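Local coordinates for replicase polyprotein 1a (Avian infectious bronchitis virus, PDB 3LD1), which is cleaved into the non-structural proteins of viral replication, among them papain-like and 3C-like proteinases, the part here being a fragment of nsp2, whose precise role remains unclear, at residues D29-F34 / K207-I212; M145-L150 / A200-F205; G297-L302 / W318-G323; T303-K308 / C352-V357. The protein carries 3 engineered substitutions. All blocks are in the same frame, centred on the assembly; numbering follows the deposited sequence.

In the fold
From the N terminus, the chain enters contact 1 at 29-34, the start of helix 30-46, and returns to it at 207-212, just past helix 194-207, closing a long, mostly helical loop. Contact 2 (145-150 with 200-205) is nested inside that loop and packs helix 140-162 on helix 194-207. The two touch, with Tyr30 lying on Lys202, Phe205 and Leu150. Contacts 3 and 4 follow in series, about 48 to 52 Å away between centres. Contact 3 (297-302 with 318-323) joins strands 291-298 and 316-322 in parallel; contact 4 (303-308 with 352-357) pairs strands 302-308 and 345-355 antiparallel. Their loops cross, and they touch through Leu302 on Glu354 in one mixed sheet.

Contact 1. Residues D29-F34 / K207-I212; sequences DYADAF and KCAKSI
Asp29 of 29-34 and Lys210 of 207-212 form a salt bridge at an N-cap: Asp29 stands right before helix 30-46, and Lys210 lies in the loop that follows helix 194-207. The polar part rests on the two oxygens of one carboxylate. OD1 of Asp29 takes the capping bond from Asp32 N at 2.9 Å, while OD2 turns its syn lone pair to Lys210 NZ, also at 2.9 Å. A chi1 of 46° sets Asp29 CG between its backbone N and carbonyl carbon, which folds the carboxylate back over the first turn, where it can cap the helix and still meet the lysine. Lys210 bends at chi2 and crosses the aspartate side chain at about a right angle. A helix N terminus and an ammonium group probably both favour the charged form of Asp29.

The apolar part is small and centres on the methyl of Ala209. Ala209 CB packs 3.8 Å from Ala31 CB, while Tyr30 offers only its CB here; the ring runs on toward helices 194-207 and 140-162, and its hydroxyl bonds to Gln135 O. The tightest approach of that methyl is to backbone, with Ala209 CB 3.4 Å from Ala31 N.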
# COMPACT_ATOMS: atom_id res chain seq x y z
N ASP A 29 12.10 -8.03 2.12
CA ASP A 29 10.83 -8.06 1.32
C ASP A 29 11.04 -7.08 0.18
O ASP A 29 12.19 -6.66 -0.04
CB ASP A 29 9.63 -7.57 2.16
CG ASP A 29 9.96 -6.32 2.92
OD1 ASP A 29 10.50 -5.36 2.27
OD2 ASP A 29 9.79 -6.33 4.18
N TYR A 30 9.96 -6.66 -0.48
CA TYR A 30 10.06 -5.76 -1.63
C TYR A 30 10.51 -4.37 -1.23
O TYR A 30 11.25 -3.70 -1.96
CB TYR A 30 8.74 -5.68 -2.39
CG TYR A 30 8.89 -4.98 -3.71
CD1 TYR A 30 8.75 -3.61 -3.82
CD2 TYR A 30 9.28 -5.69 -4.85
CE1 TYR A 30 8.93 -2.93 -5.05
CE2 TYR A 30 9.48 -5.01 -6.09
CZ TYR A 30 9.31 -3.66 -6.17
OH TYR A 30 9.50 -3.03 -7.36
N ALA A 31 10.10 -3.95 -0.04
CA ALA A 31 10.60 -2.69 0.47
C ALA A 31 12.12 -2.69 0.58
O ALA A 31 12.77 -1.76 0.08
CB ALA A 31 9.92 -2.29 1.75
N ASP A 32 12.68 -3.72 1.19
CA ASP A 32 14.14 -3.80 1.38
C ASP A 32 14.81 -3.88 -0.02
O ASP A 32 15.68 -3.09 -0.40
CB ASP A 32 14.48 -5.03 2.27
CG ASP A 32 15.99 -5.06 2.81
OD1 ASP A 32 16.68 -4.01 3.06
OD2 ASP A 32 16.49 -6.20 3.04
N ALA A 33 14.31 -4.78 -0.84
CA ALA A 33 14.90 -4.96 -2.14
C ALA A 33 14.91 -3.63 -2.82
O ALA A 33 15.95 -3.22 -3.38
CB ALA A 33 14.12 -5.97 -2.93
N PHE A 34 13.77 -2.93 -2.78
CA PHE A 34 13.71 -1.70 -3.52
C PHE A 34 14.74 -0.73 -2.92
O PHE A 34 15.45 -0.01 -3.64
CB PHE A 34 12.28 -1.13 -3.40
CG PHE A 34 12.13 0.29 -3.88
CD1 PHE A 34 11.82 0.55 -5.20
CD2 PHE A 34 12.27 1.35 -3.00
CE1 PHE A 34 11.65 1.88 -5.71
CE2 PHE A 34 12.07 2.70 -3.46
CZ PHE A 34 11.75 2.96 -4.85
N LYS A 207 5.73 0.65 -1.03
CA LYS A 207 5.05 1.38 0.04
C LYS A 207 4.19 0.43 0.78
O LYS A 207 3.93 0.63 1.96
CB LYS A 207 4.29 2.62 -0.40
CG LYS A 207 3.81 3.47 0.80
CD LYS A 207 3.22 4.85 0.43
CE LYS A 207 2.57 5.59 1.63
NZ LYS A 207 1.70 6.73 1.13
N CYS A 208 3.81 -0.64 0.13
CA CYS A 208 2.94 -1.49 0.82
C CYS A 208 3.42 -2.90 0.93
O CYS A 208 2.65 -3.79 1.31
CB CYS A 208 1.56 -1.33 0.26
SG CYS A 208 1.34 -1.92 -1.33
N ALA A 209 4.71 -3.09 0.67
CA ALA A 209 5.31 -4.38 0.91
C ALA A 209 4.95 -4.85 2.32
O ALA A 209 4.56 -6.03 2.49
CB ALA A 209 6.81 -4.29 0.78
N LYS A 210 5.08 -3.93 3.29
CA LYS A 210 5.22 -4.28 4.71
C LYS A 210 3.86 -4.65 5.36
O LYS A 210 3.72 -5.70 5.94
CB LYS A 210 5.88 -3.12 5.50
CG LYS A 210 7.09 -3.52 6.37
CD LYS A 210 8.42 -3.19 5.67
CE LYS A 210 9.66 -3.74 6.45
NZ LYS A 210 10.90 -4.05 5.57
N SER A 211 2.86 -3.78 5.26
CA SER A 211 1.53 -4.05 5.86
C SER A 211 0.53 -3.34 5.01
O SER A 211 0.87 -2.43 4.24
CB SER A 211 1.50 -3.40 7.23
OG SER A 211 2.08 -2.10 7.05
N ILE A 212 -0.73 -3.73 5.16
CA ILE A 212 -1.83 -2.95 4.57
C ILE A 212 -2.74 -2.56 5.73
O ILE A 212 -3.22 -3.46 6.44
CB ILE A 212 -2.54 -3.75 3.39
CG1 ILE A 212 -2.05 -3.28 2.02
CG2 ILE A 212 -4.08 -3.68 3.42
CD1 ILE A 212 -0.69 -3.72 1.67

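Contact 2. Residues M145-L150 / A200-F205; sequences MAMRRL and ALKMAF
This is a buried, apolar helix-helix contact in the helical part of the chain, where Met147 and Leu150 of helix 140-162 meet Leu201, Lys202 and Phe205 of helix 194-207. The two short segments run roughly the same way, their axes 33° apart and 11.5 Å from each other at closest approach, a spacing bridged by long side chains.

The Phe205 ring is the centrepiece. Leu150 lies over one face: its CB stands 3.8 Å from the ring centroid, 13° off the normal, a CH-pi contact, and its CD1 reaches 3.6 Å from Phe205 CD2. Met147 comes in at the edge instead, with SD in the ring plane and 3.9 Å from Phe205 CD2, an edge-on Met-aromatic contact. Its chain runs straight out from the helix through chi2 (-176°) and bends only at chi3, which puts Met147 CE 4.0 Å from Lys202 CG. Met147 SD also packs on Leu201 CG at 4.3 Å.

Lys202 contributes only the start of its chain; the rest extends away to put NZ on Ala137 O. Tyr30 from helix 30-46 and Leu185 from helix 174-185 add to the packing. Between these two segments the grip is thus dispersion and the ring's weak polarity, with leucine hydrogens on the pi face and sulfur beside the ring hydrogens.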
# COMPACT_ATOMS: atom_id res chain seq x y z
N MET A 145 6.85 -7.85 -15.93
CA MET A 145 6.36 -9.24 -15.95
C MET A 145 6.38 -9.77 -14.55
O MET A 145 5.37 -10.23 -14.06
CB MET A 145 7.25 -10.12 -16.89
CG MET A 145 6.92 -11.69 -16.95
SD MET A 145 7.56 -12.47 -15.47
CE MET A 145 9.31 -12.28 -15.65
N ALA A 146 7.53 -9.68 -13.87
CA ALA A 146 7.66 -10.21 -12.46
C ALA A 146 6.71 -9.59 -11.44
O ALA A 146 6.24 -10.30 -10.52
CB ALA A 146 9.17 -10.10 -11.92
N MET A 147 6.52 -8.28 -11.55
CA MET A 147 5.61 -7.60 -10.65
C MET A 147 4.19 -8.12 -10.75
O MET A 147 3.41 -7.96 -9.81
CB MET A 147 5.62 -6.09 -10.85
CG MET A 147 6.87 -5.37 -10.35
SD MET A 147 6.73 -3.57 -10.53
CE MET A 147 7.48 -3.21 -12.08
N ARG A 148 3.85 -8.77 -11.86
CA ARG A 148 2.52 -9.24 -12.00
C ARG A 148 2.15 -10.06 -10.78
O ARG A 148 1.00 -10.15 -10.48
CB ARG A 148 2.29 -9.99 -13.35
CG ARG A 148 2.39 -9.00 -14.52
CD ARG A 148 2.38 -9.68 -15.88
NE ARG A 148 1.11 -9.42 -16.52
CZ ARG A 148 0.89 -8.37 -17.28
NH1 ARG A 148 1.88 -7.52 -17.53
NH2 ARG A 148 -0.30 -8.19 -17.80
N ARG A 149 3.12 -10.63 -10.06
CA ARG A 149 2.83 -11.62 -9.01
C ARG A 149 2.35 -10.94 -7.77
O ARG A 149 1.74 -11.59 -6.91
CB ARG A 149 4.05 -12.42 -8.56
CG ARG A 149 4.78 -13.23 -9.59
CD ARG A 149 5.95 -14.02 -8.85
NE ARG A 149 5.84 -15.42 -9.23
CZ ARG A 149 5.65 -16.46 -8.41
NH1 ARG A 149 5.64 -16.33 -7.08
NH2 ARG A 149 5.55 -17.66 -8.94
N LEU A 150 2.74 -9.68 -7.65
CA LEU A 150 2.47 -8.87 -6.47
C LEU A 150 1.01 -8.42 -6.32
O LEU A 150 0.56 -8.15 -5.20
CB LEU A 150 3.37 -7.66 -6.43
CG LEU A 150 4.85 -7.96 -6.36
CD1 LEU A 150 5.69 -6.71 -6.47
CD2 LEU A 150 5.21 -8.73 -5.16
N ALA A 200 6.74 4.10 -10.95
CA ALA A 200 5.82 4.52 -9.91
C ALA A 200 5.30 3.27 -9.17
O ALA A 200 5.08 3.25 -7.95
CB ALA A 200 4.70 5.28 -10.56
N LEU A 201 5.18 2.21 -9.92
CA LEU A 201 4.63 1.02 -9.41
C LEU A 201 5.58 0.28 -8.52
O LEU A 201 5.19 -0.35 -7.54
CB LEU A 201 4.25 0.16 -10.58
CG LEU A 201 3.34 -0.98 -10.32
CD1 LEU A 201 2.07 -0.36 -9.73
CD2 LEU A 201 3.12 -1.51 -11.67
N LYS A 202 6.86 0.32 -8.84
CA LYS A 202 7.83 -0.20 -7.85
C LYS A 202 7.68 0.59 -6.54
O LYS A 202 7.54 0.01 -5.46
CB LYS A 202 9.28 -0.07 -8.35
CG LYS A 202 9.67 -0.85 -9.65
CD LYS A 202 11.08 -0.38 -10.13
CE LYS A 202 11.61 -1.33 -11.22
NZ LYS A 202 12.63 -0.62 -12.06
N MET A 203 7.69 1.91 -6.64
CA MET A 203 7.60 2.75 -5.45
C MET A 203 6.36 2.33 -4.66
O MET A 203 6.42 2.11 -3.46
CB MET A 203 7.61 4.21 -5.81
CG MET A 203 7.58 5.10 -4.55
SD MET A 203 5.89 5.15 -3.82
CE MET A 203 5.42 6.84 -4.19
N ALA A 204 5.25 2.15 -5.36
CA ALA A 204 4.01 1.81 -4.70
C ALA A 204 4.05 0.42 -4.12
O ALA A 204 3.48 0.20 -3.03
CB ALA A 204 2.84 1.97 -5.66
N PHE A 205 4.70 -0.53 -4.80
CA PHE A 205 4.75 -1.91 -4.20
C PHE A 205 5.68 -1.94 -2.94
O PHE A 205 5.47 -2.74 -2.06
CB PHE A 205 5.15 -3.02 -5.21
CG PHE A 205 4.02 -3.49 -6.16
CD1 PHE A 205 2.78 -3.88 -5.68
CD2 PHE A 205 4.25 -3.56 -7.51
CE1 PHE A 205 1.78 -4.25 -6.50
CE2 PHE A 205 3.27 -3.97 -8.38
CZ PHE A 205 2.00 -4.32 -7.87

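Contact 3. Residues G297-L302 / W318-G323; sequences GMRNDL and WSAILG
Arg299 and Trp318 meet in a cation-pi contact on a parallel strand pair, 291-298 with 316-322, of the mixed sheet. The guanidinium stands almost upright on the indole, the planes 84° apart, so that NH1 points down over the ring while Arg299 CZ lies 4.5 Å from the centroid of the Trp318 six-membered ring. Two turns of the arginine chain explain this: chi1 of 68° sets CG between the backbone N and carbonyl carbon, and the bend at chi3 (-62°) swings the head over the tryptophan. A side-on salt bridge then fixes its rotation: Arg299 NE donates to Asp301 OD1 and Arg299 NH2 to Asp301 OD2, each at 2.7 Å and close to the guanidinium plane.

Met298 and Ser319 form the parallel bridge, their side chains on the same face of the sheet. The methionine bends at chi2 and chi3, bringing Met298 SD 3.1 Å from Ser319 OG and CE 4.2 Å from Ile321 CD1. Alongside, the backbones join through Ser319 N to Gly297 O and Arg299 N to Ser319 O, both 3.0 Å; a water then links Arg299 O to Ile321 N. The charged arginine head thus has a carboxylate at one edge, holding it in the orientation that sets NH1 over the pi face.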
# COMPACT_ATOMS: atom_id res chain seq x y z
N GLY A 297 -24.29 6.60 33.69
CA GLY A 297 -25.62 5.94 33.72
C GLY A 297 -26.42 6.50 32.55
O GLY A 297 -25.92 7.30 31.71
N MET A 298 -27.68 6.07 32.46
CA MET A 298 -28.61 6.51 31.37
C MET A 298 -29.32 7.72 31.87
O MET A 298 -29.75 7.71 33.01
CB MET A 298 -29.72 5.49 31.09
CG MET A 298 -30.46 5.76 29.76
SD MET A 298 -29.45 5.32 28.29
CE MET A 298 -29.64 3.52 28.42
N ARG A 299 -29.53 8.72 31.00
CA ARG A 299 -30.52 9.77 31.21
C ARG A 299 -31.46 9.87 29.98
O ARG A 299 -31.05 9.47 28.88
CB ARG A 299 -29.80 11.10 31.41
CG ARG A 299 -29.08 11.62 30.18
CD ARG A 299 -28.10 12.71 30.48
NE ARG A 299 -28.80 13.84 31.04
CZ ARG A 299 -28.32 14.66 31.97
NH1 ARG A 299 -27.09 14.50 32.48
NH2 ARG A 299 -29.09 15.65 32.38
N ASN A 300 -32.67 10.44 30.14
CA ASN A 300 -33.68 10.47 29.05
C ASN A 300 -34.31 11.86 28.92
O ASN A 300 -35.44 12.05 28.46
CB ASN A 300 -34.76 9.44 29.30
CG ASN A 300 -35.53 9.75 30.56
OD1 ASN A 300 -35.38 10.86 31.13
ND2 ASN A 300 -36.35 8.79 31.02
N ASP A 301 -33.54 12.85 29.29
CA ASP A 301 -34.07 14.19 29.37
C ASP A 301 -33.54 15.03 28.27
O ASP A 301 -33.41 16.25 28.46
CB ASP A 301 -33.68 14.81 30.73
CG ASP A 301 -32.16 14.81 30.95
OD1 ASP A 301 -31.48 13.89 30.47
OD2 ASP A 301 -31.64 15.70 31.60
N LEU A 302 -33.20 14.43 27.13
CA LEU A 302 -32.60 15.25 26.07
C LEU A 302 -33.16 15.00 24.70
O LEU A 302 -33.68 13.94 24.42
CB LEU A 302 -31.11 15.12 26.05
CG LEU A 302 -30.32 15.69 27.21
CD1 LEU A 302 -28.96 14.99 27.44
CD2 LEU A 302 -30.03 17.11 26.89
N TRP A 318 -22.92 10.48 30.05
CA TRP A 318 -24.02 9.49 30.18
C TRP A 318 -24.31 8.83 28.80
O TRP A 318 -23.82 9.27 27.75
CB TRP A 318 -25.29 10.19 30.72
CG TRP A 318 -25.02 11.03 31.93
CD1 TRP A 318 -25.21 10.66 33.27
CD2 TRP A 318 -24.46 12.37 31.97
NE1 TRP A 318 -24.81 11.69 34.10
CE2 TRP A 318 -24.35 12.74 33.34
CE3 TRP A 318 -24.06 13.28 31.00
CZ2 TRP A 318 -23.85 13.99 33.75
CZ3 TRP A 318 -23.53 14.54 31.42
CH2 TRP A 318 -23.44 14.88 32.79
N SER A 319 -25.17 7.82 28.81
CA SER A 319 -25.77 7.31 27.63
C SER A 319 -27.15 7.85 27.61
O SER A 319 -27.67 8.18 28.67
CB SER A 319 -25.79 5.78 27.64
OG SER A 319 -26.35 5.28 28.82
N ALA A 320 -27.72 8.00 26.42
CA ALA A 320 -29.09 8.43 26.20
C ALA A 320 -29.54 7.76 24.92
O ALA A 320 -28.75 7.59 23.98
CB ALA A 320 -29.14 9.99 26.05
N ILE A 321 -30.78 7.30 24.87
CA ILE A 321 -31.23 6.72 23.63
C ILE A 321 -31.85 7.78 22.73
O ILE A 321 -32.93 8.20 22.99
CB ILE A 321 -32.22 5.60 23.86
CG1 ILE A 321 -31.46 4.43 24.49
CG2 ILE A 321 -32.88 5.25 22.54
CD1 ILE A 321 -32.33 3.51 25.21
N LEU A 322 -31.15 8.15 21.66
CA LEU A 322 -31.61 9.21 20.74
C LEU A 322 -31.90 8.67 19.37
O LEU A 322 -31.18 7.77 18.86
CB LEU A 322 -30.57 10.32 20.68
CG LEU A 322 -30.07 10.79 22.08
CD1 LEU A 322 -28.88 11.74 21.93
CD2 LEU A 322 -31.15 11.53 22.82
N GLY A 323 -32.99 9.15 18.77
CA GLY A 323 -33.42 8.59 17.49
C GLY A 323 -33.30 7.07 17.48
O GLY A 323 -32.88 6.49 16.52
O HOH W 1 -32.56 7.65 27.34

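Contact 4. Residues T303-K308 / C352-V357; sequences TLLDQK and CCERVV
Cys352, Thr303 and Leu305 give up most of the surface buried where strand 302-308 pairs antiparallel with strand 345-355. Cys352 is held along its backbone by both sides of a corner at Asp306, the centre of an inverse gamma turn: its O accepts from Leu305 N at 3.0 Å, and its N donates to Gln307 O at 2.7 Å. The thiol joins in, with Gln307 NE2 donating to Cys352 SG at 3.3 Å, the sulfur lying 15° out of the amide plane.

Thr303 forms a hydrogen-bonded pair with Glu354. Thr303 N meets Glu354 O nearly in line with its C=O at 3.0 Å, and Thr303 OG1 reaches the same Glu354 O from above the carbonyl plane at 2.9 Å. A chi1 of 38° turns the hydroxyl to that carbonyl and leaves Thr303 CG2 to pack on Val356 CG1, 4.1 Å away.

Leu305 points its side chain at strand 345-355, with CD1 3.8 Å from Cys352 CB and CD2 against the carboxylate of Glu354. Leu304 faces Cys353 in a non-hydrogen-bonded pair, and Cys353 has backbone hydrogen bonding with Phe336 of strand 335-342. Such alternation of pair types is the signature of antiparallel beta structure, here within the mixed sheet near the C terminus.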
# COMPACT_ATOMS: atom_id res chain seq x y z
N THR A 303 -33.07 16.00 23.85
CA THR A 303 -33.48 15.88 22.48
C THR A 303 -32.29 16.18 21.61
O THR A 303 -31.52 17.11 21.90
CB THR A 303 -34.61 16.86 22.16
OG1 THR A 303 -34.35 18.08 22.85
CG2 THR A 303 -35.95 16.34 22.71
N LEU A 304 -32.15 15.39 20.55
CA LEU A 304 -31.11 15.48 19.55
C LEU A 304 -31.52 16.51 18.53
O LEU A 304 -32.52 16.37 17.89
CB LEU A 304 -31.00 14.14 18.83
CG LEU A 304 -29.68 13.61 18.25
CD1 LEU A 304 -29.84 12.80 16.98
CD2 LEU A 304 -28.70 14.70 18.01
N LEU A 305 -30.71 17.52 18.37
CA LEU A 305 -30.91 18.46 17.33
C LEU A 305 -30.18 17.99 16.10
O LEU A 305 -29.15 17.30 16.16
CB LEU A 305 -30.31 19.77 17.75
CG LEU A 305 -30.97 20.42 18.97
CD1 LEU A 305 -30.06 21.54 19.49
CD2 LEU A 305 -32.39 20.94 18.62
N ASP A 306 -30.70 18.38 14.95
CA ASP A 306 -30.07 18.02 13.71
C ASP A 306 -28.92 19.00 13.46
O ASP A 306 -29.10 19.96 12.72
CB ASP A 306 -31.16 18.13 12.65
CG ASP A 306 -30.64 17.93 11.23
OD1 ASP A 306 -31.18 17.04 10.53
OD2 ASP A 306 -29.73 18.70 10.80
N GLN A 307 -27.74 18.83 14.08
CA GLN A 307 -26.73 19.91 14.04
C GLN A 307 -25.43 19.68 14.82
O GLN A 307 -25.44 19.32 16.01
CB GLN A 307 -27.38 21.20 14.46
CG GLN A 307 -26.56 22.11 15.31
CD GLN A 307 -27.41 23.26 15.81
OE1 GLN A 307 -28.39 23.65 15.15
NE2 GLN A 307 -27.07 23.80 16.99
N LYS A 308 -24.32 19.93 14.15
CA LYS A 308 -22.98 19.48 14.58
C LYS A 308 -22.25 20.56 15.37
O LYS A 308 -22.52 21.75 15.18
CB LYS A 308 -22.16 19.06 13.34
CG LYS A 308 -22.74 17.83 12.65
CD LYS A 308 -22.49 17.72 11.14
CE LYS A 308 -23.47 16.65 10.62
NZ LYS A 308 -23.24 16.15 9.23
N CYS A 352 -25.39 18.74 18.62
CA CYS A 352 -25.95 19.50 19.71
C CYS A 352 -27.20 18.87 20.23
O CYS A 352 -27.97 18.25 19.46
CB CYS A 352 -26.35 20.88 19.26
SG CYS A 352 -25.01 21.79 18.53
N CYS A 353 -27.41 19.07 21.54
CA CYS A 353 -28.65 18.72 22.25
C CYS A 353 -29.36 19.90 23.02
O CYS A 353 -28.72 20.89 23.42
CB CYS A 353 -28.34 17.58 23.26
SG CYS A 353 -27.97 15.93 22.48
N GLU A 354 -30.66 19.76 23.26
CA GLU A 354 -31.43 20.70 24.11
C GLU A 354 -31.98 19.88 25.20
O GLU A 354 -32.43 18.75 24.95
CB GLU A 354 -32.67 21.11 23.39
CG GLU A 354 -32.91 22.54 23.21
CD GLU A 354 -33.75 22.69 21.98
OE1 GLU A 354 -33.34 23.41 21.03
OE2 GLU A 354 -34.78 21.99 21.92
N ARG A 355 -32.04 20.45 26.39
CA ARG A 355 -32.83 19.82 27.44
C ARG A 355 -34.31 19.97 27.07
O ARG A 355 -34.72 21.01 26.53
CB ARG A 355 -32.49 20.43 28.80
CG ARG A 355 -32.61 19.43 29.96
CD ARG A 355 -32.30 20.14 31.26
NE ARG A 355 -31.26 21.15 31.00
CZ ARG A 355 -30.32 21.52 31.87
NH1 ARG A 355 -30.29 20.97 33.09
NH2 ARG A 355 -29.42 22.43 31.50
N VAL A 356 -35.10 18.92 27.31
CA VAL A 356 -36.54 18.94 27.03
C VAL A 356 -37.28 20.12 27.69
O VAL A 356 -37.03 20.43 28.88
CB VAL A 356 -37.20 17.68 27.59
CG1 VAL A 356 -36.90 16.49 26.72
CG2 VAL A 356 -36.78 17.43 29.09
N VAL A 357 -38.20 20.74 26.94
CA VAL A 357 -39.18 21.73 27.50
C VAL A 357 -40.49 21.13 28.10
O VAL A 357 -41.12 20.24 27.53
CB VAL A 357 -39.52 22.87 26.46
CG1 VAL A 357 -38.74 24.17 26.77
CG2 VAL A 357 -39.29 22.40 24.96